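Local coordinates for iron-chelator utilization protein (Thermobifida fusca TM51, PDB 4YHB) that binds FAD and probably reduces ferric siderophores so that their iron can be released inside the cell, at residues T203-L206 / L207-L211. Residues are numbered along the deposited sequence; the frame is centred on the assembly and turned at random.
Sequences TTDL and LLRAL
Arg209 reaches back over the first turn of helix 206-212 to Asp205, the N-cap residue four positions earlier. Its CB packs 3.5 Å from the carbonyl O of Asp205, and CG comes slightly closer to that same oxygen. With CG anti to its own carbonyl carbon (chi1 -73°) and the chain extended from CG to NE, CD is carried alongside the carboxylate, 3.3 Å from OD2 of Asp205. Arg209 NE then closes a short salt bridge, 2.6 Å to Asp205 OD2. The oxygen lies near the guanidinium plane, at its edge, whereas NE approaches from above the carboxylate, whose plane is turned 79° from that of the guanidinium. Towards the tip, Arg209 NH2 comes to 3.1 Å from Asp205 OD1, the other carboxylate oxygen. Replacing Asp205 by alanine removes the carboxylate, and the guanidinium would probably lose its anionic mate and be freer to swing.

The Asp205 carboxylate makes no capping bond to the helix; the turn is held by its backbone O, which accepts from Arg209 N (2.9 Å), and by Leu206 O, which accepts from Ala210 N. Just ahead, Thr204 OG1 accepts from Leu206 N in an ST turn, and a water links Thr204 O to Leu207 N.

This helix start follows the loop after strand 190-195, within the parallel-sheet domain. While Arg209 remains exposed, Leu207 packs on Glu173 of strand 167-174 and, together with Leu211, on Ile235 of helix 229-241; Ala210 touches Phe171, joining the helix to the sheet.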
loop_
_atom_site.group_PDB
_atom_site.type_symbol
_atom_site.label_atom_id
_atom_site.label_comp_id
_atom_site.label_asym_id
_atom_site.label_seq_id
_atom_site.Cartn_x
_atom_site.Cartn_y
_atom_site.Cartn_z
ATOM N N THR A 203 -10.720 1.450 -14.240
ATOM C CA THR A 203 -11.658 1.955 -15.243
ATOM C C THR A 203 -13.053 2.235 -14.700
ATOM O O THR A 203 -13.927 2.666 -15.451
ATOM C CB THR A 203 -11.810 0.981 -16.433
ATOM O OG1 THR A 203 -12.493 -0.205 -16.006
ATOM C CG2 THR A 203 -10.443 0.615 -17.010
ATOM N N THR A 204 -13.275 1.985 -13.414
ATOM C CA THR A 204 -14.586 2.239 -12.822
ATOM C C THR A 204 -14.564 3.441 -11.879
ATOM O O THR A 204 -13.506 3.894 -11.462
ATOM C CB THR A 204 -15.110 1.038 -12.024
ATOM O OG1 THR A 204 -14.544 1.056 -10.709
ATOM C CG2 THR A 204 -14.788 -0.281 -12.720
ATOM N N ASP A 205 -15.740 3.937 -11.517
ATOM C CA ASP A 205 -15.828 4.987 -10.508
ATOM C C ASP A 205 -16.498 4.475 -9.237
ATOM O O ASP A 205 -17.172 5.234 -8.532
ATOM C CB ASP A 205 -16.586 6.200 -11.060
ATOM C CG ASP A 205 -17.935 5.828 -11.652
ATOM O OD1 ASP A 205 -18.613 6.732 -12.190
ATOM O OD2 ASP A 205 -18.316 4.632 -11.592
ATOM N N LEU A 206 -16.307 3.189 -8.944
ATOM C CA LEU A 206 -16.973 2.541 -7.805
ATOM C C LEU A 206 -16.676 3.212 -6.467
ATOM O O LEU A 206 -17.566 3.347 -5.632
ATOM C CB LEU A 206 -16.574 1.058 -7.722
ATOM C CG LEU A 206 -17.227 0.088 -8.709
ATOM C CD1 LEU A 206 -16.459 -1.238 -8.738
ATOM C CD2 LEU A 206 -18.683 -0.143 -8.339
ATOM N N LEU A 207 -15.431 3.642 -6.260
ATOM C CA LEU A 207 -15.075 4.287 -4.998
ATOM C C LEU A 207 -15.751 5.651 -4.843
ATOM O O LEU A 207 -16.285 5.973 -3.777
ATOM C CB LEU A 207 -13.554 4.450 -4.876
ATOM C CG LEU A 207 -12.792 3.135 -4.713
ATOM C CD1 LEU A 207 -11.288 3.384 -4.623
ATOM C CD2 LEU A 207 -13.276 2.402 -3.494
ATOM N N LEU A 208 -15.704 6.452 -5.903
ATOM C CA LEU A 208 -16.350 7.761 -5.908
ATOM C C LEU A 208 -17.849 7.621 -5.649
ATOM O O LEU A 208 -18.424 8.347 -4.837
ATOM C CB LEU A 208 -16.116 8.466 -7.243
ATOM C CG LEU A 208 -16.849 9.794 -7.452
ATOM C CD1 LEU A 208 -16.335 10.855 -6.484
ATOM C CD2 LEU A 208 -16.701 10.250 -8.890
ATOM N N ARG A 209 -18.471 6.670 -6.335
ATOM C CA ARG A 209 -19.909 6.443 -6.201
ATOM C C ARG A 209 -20.278 6.056 -4.777
ATOM O O ARG A 209 -21.279 6.530 -4.252
ATOM C CB ARG A 209 -20.378 5.363 -7.174
ATOM C CG ARG A 209 -20.409 5.818 -8.625
ATOM C CD ARG A 209 -20.935 4.704 -9.531
ATOM N NE ARG A 209 -20.805 5.054 -10.942
ATOM C CZ ARG A 209 -21.712 5.740 -11.630
ATOM N NH1 ARG A 209 -22.829 6.147 -11.040
ATOM N NH2 ARG A 209 -21.504 6.013 -12.912
ATOM N N ALA A 210 -19.468 5.211 -4.140
ATOM C CA ALA A 210 -19.732 4.820 -2.753
ATOM C C ALA A 210 -19.571 6.001 -1.792
ATOM O O ALA A 210 -20.367 6.174 -0.868
ATOM C CB ALA A 210 -18.813 3.677 -2.339
ATOM N N LEU A 211 -18.531 6.801 -2.011
ATOM C CA LEU A 211 -18.274 7.996 -1.207
ATOM C C LEU A 211 -19.423 9.010 -1.295
ATOM O O LEU A 211 -19.836 9.589 -0.284
ATOM C CB LEU A 211 -16.973 8.661 -1.652
ATOM C CG LEU A 211 -16.529 9.884 -0.848
ATOM C CD1 LEU A 211 -16.237 9.509 0.593
ATOM C CD2 LEU A 211 -15.308 10.514 -1.497
HETATM O O HOH W 1 -13.019 3.377 -8.325
#